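Side-chain contacts in predicted ATPase of the ABC class (Vibrio vulnificus, PDB 5D6A), which binds the ATP analogue AMP-PNP in its P-loop domain and probably hydrolyses ATP as an ATPase of the ABC class: residues R77-T82 / W86-S91; I138-R143 / K168-S173; E307-H312 / L347-E352; L316-N321 / V457-R462. One frame throughout, in Å; residues are numbered along the deposited sequence.

Contact 1: residues R77-T82 / W86-S91; sequences RAWSLT and WLKEES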
# COMPACT_ATOMS: atom_id res chain seq x y z
N ARG A 77 -9.41 -25.20 -29.43
CA ARG A 77 -9.16 -25.39 -30.85
C ARG A 77 -8.02 -26.36 -31.11
O ARG A 77 -6.89 -26.12 -30.69
CB ARG A 77 -8.80 -24.07 -31.53
CG ARG A 77 -9.89 -23.02 -31.51
CD ARG A 77 -9.72 -22.14 -32.73
NE ARG A 77 -10.01 -22.89 -33.96
CZ ARG A 77 -9.80 -22.45 -35.20
NH1 ARG A 77 -10.11 -23.22 -36.23
NH2 ARG A 77 -9.29 -21.24 -35.41
N ALA A 78 -8.32 -27.45 -31.82
CA ALA A 78 -7.32 -28.46 -32.15
C ALA A 78 -6.28 -27.90 -33.11
O ALA A 78 -6.61 -27.10 -33.99
CB ALA A 78 -7.99 -29.68 -32.76
N TRP A 79 -5.02 -28.32 -32.95
CA TRP A 79 -3.91 -27.83 -33.78
C TRP A 79 -4.12 -27.96 -35.30
O TRP A 79 -3.51 -27.21 -36.07
CB TRP A 79 -2.60 -28.54 -33.42
CG TRP A 79 -2.11 -28.26 -32.04
CD1 TRP A 79 -2.18 -29.10 -30.97
CD2 TRP A 79 -1.46 -27.07 -31.59
NE1 TRP A 79 -1.61 -28.50 -29.86
CE2 TRP A 79 -1.17 -27.25 -30.22
CE3 TRP A 79 -1.10 -25.87 -32.20
CZ2 TRP A 79 -0.53 -26.27 -29.46
CZ3 TRP A 79 -0.47 -24.89 -31.44
CH2 TRP A 79 -0.19 -25.10 -30.09
N SER A 80 -4.94 -28.91 -35.72
CA SER A 80 -5.18 -29.13 -37.15
C SER A 80 -5.85 -27.95 -37.85
O SER A 80 -5.54 -27.65 -39.01
CB SER A 80 -6.05 -30.37 -37.35
OG SER A 80 -5.45 -31.50 -36.75
N LEU A 81 -6.75 -27.28 -37.14
CA LEU A 81 -7.51 -26.17 -37.70
C LEU A 81 -6.86 -24.79 -37.53
O LEU A 81 -7.41 -23.79 -38.00
CB LEU A 81 -8.89 -26.14 -37.04
CG LEU A 81 -9.63 -27.48 -36.97
CD1 LEU A 81 -10.95 -27.33 -36.23
CD2 LEU A 81 -9.84 -28.06 -38.36
N THR A 82 -5.69 -24.74 -36.90
CA THR A 82 -5.02 -23.47 -36.61
C THR A 82 -3.84 -23.11 -37.51
O THR A 82 -3.58 -21.94 -37.76
CB THR A 82 -4.49 -23.47 -35.16
OG1 THR A 82 -3.51 -24.50 -35.00
CG2 THR A 82 -5.62 -23.69 -34.17
N TRP A 86 3.41 -26.35 -35.73
CA TRP A 86 4.86 -26.21 -35.66
C TRP A 86 5.35 -25.64 -34.32
O TRP A 86 6.49 -25.91 -33.92
CB TRP A 86 5.35 -25.35 -36.83
CG TRP A 86 4.76 -23.98 -36.84
CD1 TRP A 86 3.56 -23.60 -37.37
CD2 TRP A 86 5.35 -22.79 -36.30
NE1 TRP A 86 3.36 -22.26 -37.19
CE2 TRP A 86 4.45 -21.73 -36.54
CE3 TRP A 86 6.56 -22.52 -35.65
CZ2 TRP A 86 4.71 -20.42 -36.14
CZ3 TRP A 86 6.82 -21.21 -35.25
CH2 TRP A 86 5.90 -20.18 -35.50
N LEU A 87 4.50 -24.87 -33.64
CA LEU A 87 4.86 -24.28 -32.33
C LEU A 87 5.22 -25.34 -31.29
O LEU A 87 6.01 -25.07 -30.39
CB LEU A 87 3.71 -23.42 -31.78
CG LEU A 87 3.36 -22.12 -32.49
CD1 LEU A 87 2.12 -21.50 -31.86
CD2 LEU A 87 4.52 -21.14 -32.44
N LYS A 88 4.63 -26.53 -31.41
CA LYS A 88 4.88 -27.63 -30.47
C LYS A 88 6.33 -28.11 -30.52
O LYS A 88 6.81 -28.72 -29.57
CB LYS A 88 3.94 -28.80 -30.77
CG LYS A 88 2.46 -28.46 -30.61
CD LYS A 88 1.54 -29.54 -31.16
CE LYS A 88 1.63 -30.83 -30.38
NZ LYS A 88 0.65 -31.83 -30.91
N GLU A 89 7.02 -27.82 -31.62
CA GLU A 89 8.41 -28.23 -31.78
C GLU A 89 9.40 -27.11 -31.44
O GLU A 89 10.60 -27.26 -31.66
CB GLU A 89 8.64 -28.75 -33.20
CG GLU A 89 7.70 -29.88 -33.61
CD GLU A 89 7.83 -31.13 -32.75
OE1 GLU A 89 8.84 -31.27 -32.02
OE2 GLU A 89 6.93 -31.99 -32.81
N GLU A 90 8.89 -26.00 -30.92
CA GLU A 90 9.72 -24.87 -30.51
C GLU A 90 10.00 -25.00 -29.02
O GLU A 90 9.36 -25.78 -28.32
CB GLU A 90 9.02 -23.54 -30.80
CG GLU A 90 8.78 -23.26 -32.28
CD GLU A 90 10.06 -23.03 -33.06
OE1 GLU A 90 11.09 -22.68 -32.43
OE2 GLU A 90 10.05 -23.19 -34.29
N SER A 91 10.96 -24.22 -28.52
CA SER A 91 11.32 -24.27 -27.10
C SER A 91 10.15 -23.81 -26.24
O SER A 91 9.28 -23.07 -26.70
CB SER A 91 12.52 -23.37 -26.83
OG SER A 91 12.22 -22.02 -27.13

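Contact 2: residues I138-R143 / K168-S173; sequences IELRFR and KFIRRS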
# COMPACT_ATOMS: atom_id res chain seq x y z
N ILE A 138 -5.03 -25.60 -28.72
CA ILE A 138 -4.91 -24.33 -28.02
C ILE A 138 -6.18 -24.06 -27.22
O ILE A 138 -7.29 -24.25 -27.73
CB ILE A 138 -4.70 -23.18 -29.02
CG1 ILE A 138 -3.51 -23.49 -29.94
CG2 ILE A 138 -4.49 -21.86 -28.29
CD1 ILE A 138 -3.26 -22.44 -31.00
N GLU A 139 -6.02 -23.62 -25.98
CA GLU A 139 -7.17 -23.30 -25.13
C GLU A 139 -7.14 -21.83 -24.72
O GLU A 139 -6.11 -21.32 -24.27
CB GLU A 139 -7.21 -24.20 -23.88
CG GLU A 139 -8.38 -23.88 -22.95
CD GLU A 139 -8.47 -24.81 -21.76
OE1 GLU A 139 -7.77 -25.85 -21.73
OE2 GLU A 139 -9.26 -24.51 -20.84
N LEU A 140 -8.29 -21.17 -24.87
CA LEU A 140 -8.44 -19.77 -24.50
C LEU A 140 -9.38 -19.67 -23.32
O LEU A 140 -10.39 -20.37 -23.27
CB LEU A 140 -9.03 -18.97 -25.66
CG LEU A 140 -8.30 -19.02 -26.99
CD1 LEU A 140 -9.07 -18.19 -28.01
CD2 LEU A 140 -6.86 -18.53 -26.85
N ARG A 141 -9.04 -18.81 -22.37
CA ARG A 141 -9.87 -18.58 -21.20
C ARG A 141 -10.07 -17.09 -21.06
O ARG A 141 -9.11 -16.32 -21.10
CB ARG A 141 -9.22 -19.17 -19.95
CG ARG A 141 -9.00 -20.67 -20.03
CD ARG A 141 -8.54 -21.21 -18.69
NE ARG A 141 -8.30 -22.64 -18.72
CZ ARG A 141 -7.80 -23.34 -17.70
NH1 ARG A 141 -7.48 -22.73 -16.56
NH2 ARG A 141 -7.61 -24.64 -17.83
N PHE A 142 -11.33 -16.69 -20.90
CA PHE A 142 -11.68 -15.28 -20.82
C PHE A 142 -13.04 -15.08 -20.17
O PHE A 142 -13.72 -16.05 -19.82
CB PHE A 142 -11.67 -14.69 -22.24
CG PHE A 142 -12.49 -15.48 -23.21
CD1 PHE A 142 -11.92 -16.53 -23.92
CD2 PHE A 142 -13.83 -15.19 -23.42
CE1 PHE A 142 -12.67 -17.27 -24.81
CE2 PHE A 142 -14.59 -15.93 -24.31
CZ PHE A 142 -14.01 -16.97 -25.01
N ARG A 143 -13.44 -13.82 -20.02
CA ARG A 143 -14.72 -13.47 -19.42
C ARG A 143 -15.66 -12.82 -20.44
O ARG A 143 -15.21 -12.27 -21.45
CB ARG A 143 -14.52 -12.51 -18.26
CG ARG A 143 -13.71 -13.07 -17.10
CD ARG A 143 -13.53 -11.99 -16.05
NE ARG A 143 -12.84 -12.44 -14.84
CZ ARG A 143 -13.45 -12.93 -13.75
NH1 ARG A 143 -14.77 -13.05 -13.69
NH2 ARG A 143 -12.71 -13.30 -12.71
N LYS A 168 -15.57 -15.05 -33.94
CA LYS A 168 -14.61 -14.44 -34.85
C LYS A 168 -13.28 -14.14 -34.16
O LYS A 168 -12.22 -14.35 -34.75
CB LYS A 168 -15.18 -13.18 -35.50
CG LYS A 168 -16.33 -13.47 -36.44
CD LYS A 168 -16.88 -12.21 -37.10
CE LYS A 168 -17.97 -12.57 -38.10
NZ LYS A 168 -18.48 -11.37 -38.82
N PHE A 169 -13.33 -13.67 -32.92
CA PHE A 169 -12.10 -13.36 -32.18
C PHE A 169 -11.36 -14.65 -31.83
O PHE A 169 -10.13 -14.69 -31.87
CB PHE A 169 -12.39 -12.56 -30.91
CG PHE A 169 -13.29 -11.39 -31.12
CD1 PHE A 169 -13.04 -10.47 -32.13
CD2 PHE A 169 -14.38 -11.17 -30.28
CE1 PHE A 169 -13.87 -9.38 -32.33
CE2 PHE A 169 -15.21 -10.08 -30.46
CZ PHE A 169 -14.96 -9.18 -31.49
N ILE A 170 -12.11 -15.70 -31.49
CA ILE A 170 -11.54 -17.00 -31.16
C ILE A 170 -10.82 -17.59 -32.37
O ILE A 170 -9.77 -18.23 -32.22
CB ILE A 170 -12.62 -17.99 -30.66
CG1 ILE A 170 -13.18 -17.52 -29.31
CG2 ILE A 170 -12.04 -19.39 -30.51
CD1 ILE A 170 -14.39 -18.30 -28.84
N ARG A 171 -11.38 -17.38 -33.56
CA ARG A 171 -10.77 -17.88 -34.78
C ARG A 171 -9.56 -17.05 -35.20
O ARG A 171 -8.45 -17.57 -35.30
CB ARG A 171 -11.79 -17.94 -35.93
CG ARG A 171 -12.88 -18.98 -35.72
CD ARG A 171 -13.81 -19.08 -36.93
NE ARG A 171 -14.85 -20.09 -36.72
CZ ARG A 171 -16.09 -19.83 -36.31
NH1 ARG A 171 -16.51 -18.59 -36.09
NH2 ARG A 171 -16.95 -20.84 -36.15
N ARG A 172 -9.78 -15.76 -35.42
CA ARG A 172 -8.71 -14.86 -35.86
C ARG A 172 -7.46 -14.91 -34.98
O ARG A 172 -6.34 -14.85 -35.48
CB ARG A 172 -9.21 -13.43 -35.93
CG ARG A 172 -10.28 -13.20 -36.99
CD ARG A 172 -10.75 -11.75 -36.97
NE ARG A 172 -9.69 -10.82 -37.35
CZ ARG A 172 -9.77 -9.50 -37.25
NH1 ARG A 172 -10.87 -8.93 -36.75
NH2 ARG A 172 -8.75 -8.74 -37.62
N SER A 173 -7.65 -15.04 -33.67
CA SER A 173 -6.52 -15.08 -32.74
C SER A 173 -5.76 -16.40 -32.79
O SER A 173 -4.63 -16.48 -32.30
CB SER A 173 -6.99 -14.82 -31.30
OG SER A 173 -7.83 -15.88 -30.85

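Contact 3: residues E307-H312 / L347-E352; sequences EGRCVH and LQESVE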
# COMPACT_ATOMS: atom_id res chain seq x y z
N GLU A 307 6.51 -3.30 8.62
CA GLU A 307 5.99 -2.89 9.90
C GLU A 307 4.70 -3.67 10.11
O GLU A 307 3.86 -3.73 9.21
CB GLU A 307 5.71 -1.38 9.88
CG GLU A 307 5.46 -0.75 11.25
CD GLU A 307 6.71 -0.63 12.10
OE1 GLU A 307 7.80 -1.06 11.65
OE2 GLU A 307 6.61 -0.10 13.23
N GLY A 308 4.56 -4.29 11.28
CA GLY A 308 3.34 -5.00 11.63
C GLY A 308 3.13 -6.41 11.11
O GLY A 308 2.13 -7.04 11.45
N ARG A 309 4.06 -6.94 10.32
CA ARG A 309 3.89 -8.30 9.79
C ARG A 309 4.03 -9.35 10.89
O ARG A 309 4.60 -9.10 11.95
CB ARG A 309 4.91 -8.62 8.69
CG ARG A 309 6.37 -8.60 9.13
CD ARG A 309 7.23 -9.46 8.22
NE ARG A 309 6.92 -10.88 8.37
CZ ARG A 309 7.54 -11.87 7.75
NH1 ARG A 309 7.17 -13.13 7.98
NH2 ARG A 309 8.54 -11.64 6.90
N CYS A 310 3.50 -10.54 10.60
CA CYS A 310 3.60 -11.66 11.52
C CYS A 310 4.77 -12.53 11.09
O CYS A 310 5.17 -12.51 9.92
CB CYS A 310 2.31 -12.48 11.51
SG CYS A 310 1.90 -13.22 9.91
N VAL A 311 5.34 -13.26 12.04
CA VAL A 311 6.47 -14.16 11.78
C VAL A 311 6.20 -15.44 12.55
O VAL A 311 5.84 -15.39 13.72
CB VAL A 311 7.80 -13.55 12.25
CG1 VAL A 311 8.95 -14.53 12.01
CG2 VAL A 311 8.06 -12.23 11.53
N HIS A 312 6.36 -16.59 11.89
CA HIS A 312 6.05 -17.87 12.53
C HIS A 312 7.23 -18.79 12.84
O HIS A 312 7.94 -19.24 11.94
CB HIS A 312 5.06 -18.64 11.66
CG HIS A 312 3.76 -17.93 11.44
ND1 HIS A 312 2.79 -17.83 12.42
CD2 HIS A 312 3.25 -17.32 10.35
CE1 HIS A 312 1.75 -17.17 11.94
NE2 HIS A 312 2.00 -16.85 10.68
N LEU A 347 14.94 -12.10 5.57
CA LEU A 347 16.23 -12.60 5.11
C LEU A 347 16.32 -14.11 5.31
O LEU A 347 16.53 -14.85 4.35
CB LEU A 347 17.37 -11.88 5.83
CG LEU A 347 18.81 -12.30 5.49
CD1 LEU A 347 19.06 -12.30 4.00
CD2 LEU A 347 19.79 -11.39 6.20
N GLN A 348 16.12 -14.55 6.54
CA GLN A 348 16.18 -15.97 6.87
C GLN A 348 15.18 -16.78 6.04
O GLN A 348 15.51 -17.86 5.55
CB GLN A 348 15.91 -16.19 8.36
CG GLN A 348 16.14 -17.62 8.81
CD GLN A 348 17.59 -18.06 8.65
OE1 GLN A 348 18.52 -17.28 8.88
NE2 GLN A 348 17.78 -19.31 8.27
N GLU A 349 13.97 -16.25 5.89
CA GLU A 349 12.93 -16.92 5.12
C GLU A 349 13.35 -17.14 3.67
O GLU A 349 13.00 -18.15 3.06
CB GLU A 349 11.62 -16.12 5.17
CG GLU A 349 10.95 -16.14 6.53
CD GLU A 349 9.80 -15.13 6.65
OE1 GLU A 349 9.71 -14.21 5.81
OE2 GLU A 349 9.01 -15.25 7.61
N SER A 350 14.10 -16.19 3.12
CA SER A 350 14.56 -16.28 1.74
C SER A 350 15.62 -17.39 1.59
O SER A 350 15.63 -18.13 0.60
CB SER A 350 15.12 -14.94 1.28
OG SER A 350 14.16 -13.91 1.48
N VAL A 351 16.51 -17.49 2.57
CA VAL A 351 17.52 -18.54 2.56
C VAL A 351 16.81 -19.89 2.63
O VAL A 351 17.12 -20.80 1.87
CB VAL A 351 18.50 -18.40 3.75
CG1 VAL A 351 19.49 -19.56 3.76
CG2 VAL A 351 19.22 -17.06 3.69
N GLU A 352 15.85 -19.99 3.54
CA GLU A 352 15.07 -21.22 3.73
C GLU A 352 14.47 -21.69 2.41
O GLU A 352 14.54 -22.86 2.07
CB GLU A 352 13.95 -20.99 4.75
CG GLU A 352 13.30 -22.27 5.27
CD GLU A 352 12.03 -22.01 6.07
OE1 GLU A 352 11.12 -21.33 5.56
OE2 GLU A 352 11.92 -22.53 7.20
O HOH W 1 6.73 -16.45 9.21

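Contact 4: residues L316-N321 / V457-R462; sequences LSNYIN and VTFPPR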
# COMPACT_ATOMS: atom_id res chain seq x y z
N LEU A 316 16.09 -16.93 14.23
CA LEU A 316 16.84 -15.73 13.86
C LEU A 316 18.17 -15.63 14.63
O LEU A 316 18.74 -14.54 14.74
CB LEU A 316 15.99 -14.49 14.13
CG LEU A 316 14.61 -14.50 13.46
CD1 LEU A 316 13.83 -13.24 13.80
CD2 LEU A 316 14.74 -14.65 11.95
N SER A 317 18.66 -16.76 15.13
CA SER A 317 19.91 -16.79 15.89
C SER A 317 21.08 -16.15 15.17
O SER A 317 21.94 -15.54 15.80
CB SER A 317 20.27 -18.24 16.25
OG SER A 317 19.26 -18.83 17.04
N ASN A 318 21.11 -16.28 13.84
CA ASN A 318 22.20 -15.71 13.05
C ASN A 318 22.21 -14.19 12.99
O ASN A 318 23.22 -13.60 12.60
CB ASN A 318 22.17 -16.26 11.62
CG ASN A 318 22.40 -17.76 11.56
OD1 ASN A 318 22.91 -18.36 12.51
ND2 ASN A 318 22.05 -18.37 10.43
N TYR A 319 21.11 -13.55 13.37
CA TYR A 319 21.04 -12.09 13.32
C TYR A 319 20.66 -11.49 14.67
O TYR A 319 21.37 -10.62 15.18
CB TYR A 319 20.06 -11.67 12.23
CG TYR A 319 20.38 -12.32 10.90
CD1 TYR A 319 21.44 -11.87 10.12
CD2 TYR A 319 19.65 -13.41 10.44
CE1 TYR A 319 21.75 -12.47 8.91
CE2 TYR A 319 19.95 -14.01 9.23
CZ TYR A 319 21.00 -13.54 8.48
OH TYR A 319 21.32 -14.13 7.28
N ILE A 320 19.56 -11.95 15.25
CA ILE A 320 19.12 -11.46 16.55
C ILE A 320 19.69 -12.37 17.63
O ILE A 320 19.55 -13.59 17.57
CB ILE A 320 17.58 -11.41 16.64
CG1 ILE A 320 17.04 -10.50 15.53
CG2 ILE A 320 17.14 -10.92 18.01
CD1 ILE A 320 15.53 -10.41 15.48
N ASN A 321 20.33 -11.76 18.62
CA ASN A 321 20.97 -12.51 19.71
C ASN A 321 20.15 -12.53 21.00
O ASN A 321 20.09 -13.56 21.68
CB ASN A 321 22.35 -11.92 19.98
CG ASN A 321 23.27 -12.02 18.78
OD1 ASN A 321 23.17 -12.96 17.98
ND2 ASN A 321 24.18 -11.07 18.64
N VAL A 457 24.98 -20.30 10.85
CA VAL A 457 24.39 -21.63 10.98
C VAL A 457 23.21 -21.87 10.04
O VAL A 457 22.29 -21.07 9.96
CB VAL A 457 23.92 -21.88 12.43
CG1 VAL A 457 23.38 -23.30 12.60
CG2 VAL A 457 25.06 -21.62 13.41
N THR A 458 23.25 -23.00 9.32
CA THR A 458 22.18 -23.41 8.42
C THR A 458 21.19 -24.23 9.24
O THR A 458 21.61 -25.05 10.06
CB THR A 458 22.72 -24.27 7.26
OG1 THR A 458 23.61 -23.48 6.46
CG2 THR A 458 21.59 -24.80 6.39
N PHE A 459 19.90 -24.01 9.03
CA PHE A 459 18.87 -24.72 9.79
C PHE A 459 17.94 -25.53 8.90
O PHE A 459 17.77 -25.22 7.72
CB PHE A 459 18.00 -23.72 10.58
CG PHE A 459 18.79 -22.72 11.36
CD1 PHE A 459 19.43 -23.08 12.53
CD2 PHE A 459 18.87 -21.40 10.93
CE1 PHE A 459 20.15 -22.15 13.25
CE2 PHE A 459 19.59 -20.46 11.65
CZ PHE A 459 20.23 -20.84 12.82
N PRO A 460 17.33 -26.59 9.46
CA PRO A 460 16.36 -27.35 8.68
C PRO A 460 15.12 -26.49 8.47
O PRO A 460 14.76 -25.71 9.36
CB PRO A 460 16.04 -28.55 9.57
CG PRO A 460 16.39 -28.12 10.95
CD PRO A 460 17.55 -27.18 10.80
N PRO A 461 14.45 -26.61 7.30
CA PRO A 461 13.28 -25.76 7.08
C PRO A 461 12.16 -26.06 8.07
O PRO A 461 12.05 -27.19 8.56
CB PRO A 461 12.84 -26.12 5.65
CG PRO A 461 13.94 -26.95 5.06
CD PRO A 461 14.65 -27.58 6.22
N ARG A 462 11.34 -25.05 8.36
CA ARG A 462 10.21 -25.23 9.26
C ARG A 462 9.18 -26.10 8.57
O ARG A 462 8.94 -25.96 7.37
CB ARG A 462 9.55 -23.89 9.57
CG ARG A 462 10.43 -22.87 10.28
CD ARG A 462 9.77 -21.49 10.20
NE ARG A 462 9.68 -21.04 8.81
CZ ARG A 462 9.01 -19.97 8.39
NH1 ARG A 462 8.33 -19.21 9.25
NH2 ARG A 462 9.00 -19.66 7.10

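Contact 1: residues R77-T82 / W86-S91
Lys88 lays its aliphatic chain over one face of the Trp79 indole, a CH-pi contact in the connection that leads from strand 71-78 of the N-terminal antiparallel sheet to helix 92-109. Lys88 CD stands 3.6 Å from the centroid of the five-membered ring and only 11° off its normal. One carbon earlier, Lys88 CG reaches toward the six-membered half, 3.8 Å from Trp79 CE2. The lysine chain is bent at its third torsion (chi3 66°), which carries CE and NZ along the five-membered ring toward CD1, with NZ 3.9 Å from Trp79 CD1.

Apolar packing continues at the rim of the indole. Leu87 CD1 approaches near the ring plane and meets Trp79 CZ3 at 4.3 Å, so neighbouring residues of a 3-10 turn hold the same indole, one at a face and the other at an edge. Leu87 also packs on Phe94 and Ala98 of helix 92-109, and Trp79 on Ile138 of strand 137-144; the indole is thereby wedged between this turn and the sheet.

No hydrogen bond joins the two segments, and the polar ends of the stacked pair are satisfied by nearby backbone: Trp79 NE1 donates to Thr134 O and Lys88 NZ to Glu135 O, consecutive residues just ahead of strand 137-144. The turn that follows strand 71-78 is tied by its own side chain, with Thr82 OG1 donating to Trp79 O at 2.9 Å from above the carbonyl plane.

Contact 2: residues I138-R143 / K168-S173
In the N-terminal region of the protein, helix 155-172 packs against the N-terminal antiparallel sheet through strand 137-144, and Leu140, Phe142, Ile170 and Ser173 form this piece of the buried sheet-helix interface. Leu140 and Phe142, two positions apart on the strand, both send their side chains to the helix, while Glu139 and Arg141 lie on the other face and pair there in a salt bridge.

Ile170 serves both strand residues with different branches. Its CG2 methyl meets Leu140 CD1 at 4.1 Å, the two side chains running at a slant to each other. Its longer branch, extended at the second torsion (chi2 171°), carries CD1 to Phe142 CZ, also at 4.1 Å; here the side chains cross at about a right angle. The ring of Phe142 also meets that of Phe106 on helix 92-109. Ala75 of the neighbouring strand 71-78 packs against Ile170 as well.

Leu140 CD1 has a second neighbour near the end of the helix, Ser173 OG at 3.9 Å. Although that hydroxyl faces an apolar methyl, it is satisfied within its own turn. Phe169 O takes two donors from Ser173, the backbone N at 3.1 Å and OG at 2.8 Å, the hydroxyl lying 15° from the carbonyl plane.

Contact 3: residues E307-H312 / L347-E352
Arg309 and Glu349 meet end-on in a buried two-point salt bridge that joins segment 307-312 to helix 339-352 of the P-loop domain. Arg309 NH1 donates to Glu349 OE2 at 2.8 Å, on the syn lone pair of that oxygen. NH2 gives the straighter bond, 3.0 Å to Glu349 OE1 with an angle of 167° at the hydrogen. The guanidinium and carboxylate planes are turned 39° apart, so the pair is twisted rather than coplanar.

The adjoining NE/NH1 edge is held side-on by its own chain: NE and NH1 both donate to Cys310 O, at 2.8 and 2.9 Å. A bend at chi3 (-69°) folds the arginine back to this carbonyl, whose oxygen lies in the guanidinium plane. NH1 therefore serves two acceptors, and Cys310 O accepts from two donors. On the glutamate, OE2 also receives a hydrogen bond at 3.0 Å from a water that itself accepts from His312 N, at 2.7 Å, linking the carboxylate to the backbone of strand 311-312.

Asn564 of helix 556-564 touches both side chains. Arg565 NH1 lies close to Arg309 NH2, a like charge whose cost Glu349 probably offsets. With four hydrogen bonds fixing the rotation of the guanidinium and a water adding to the grip on OE2, the buried charges probably compensate one another, and both groups are probably kept ionised.

Contact 4: residues L316-N321 / V457-R462
The amide of Asn318 lies against the backbone of Val457 and uses both of its ends on that one residue, tying together two irregular segments of the P-loop domain that are far apart in sequence. Asn318 ND2 donates to Val457 O at 2.8 Å, nearly straight at 172°, with the carbonyl oxygen in the amide plane. The return bond is longer and less well directed: Val457 N reaches Asn318 OD1 at 3.3 Å from above the plane of the side-chain carbonyl. This two-way pairing imitates a backbone partner.

The side chains of Phe459 and Asn318 approach each other from opposite directions. The ring plane is inclined only 24° to the amide, and Phe459 CE2 comes within 3.5 Å of Asn318 ND2, while Ser317 CB lies 4.3 Å from Phe459 CZ. With CG beside the backbone N (chi1 -49°), the phenyl ring turns back toward its own chain, where Val457 O stands over one face, toward the rim. The aliphatic part of Val457 adds CB at 3.7 Å from Asn318 OD1.

Around this pairing, Phe459 packs on Gln348 of helix 339-352, and Tyr319 reaches both that helix and helix 390-401, while segment 457-462 leads directly into strand 463-465.

How the contacts relate
Contacts 1 and 2 form one neighbourhood of the N-terminal region, their centres 15 Å apart: both use the sheet in which strands 71-78 and 137-144 are neighbours, and Arg77 O probably accepts a hydrogen bond from Ile138 N at 2.8 Å. Contacts 3 and 4 form another in the P-loop domain, with centres 11 Å apart. There Arg462 of contact 4 joins contact 3 through NH2 to Glu352 OE1 (3.1 Å) and NH1 to His312 O (2.7 Å). The two pairs lie on opposite sides of the chain's centre, with centres 42 to 50 Å apart. In contact 3, the Val311 side chain is about 10 Å from bound AMP-PNP.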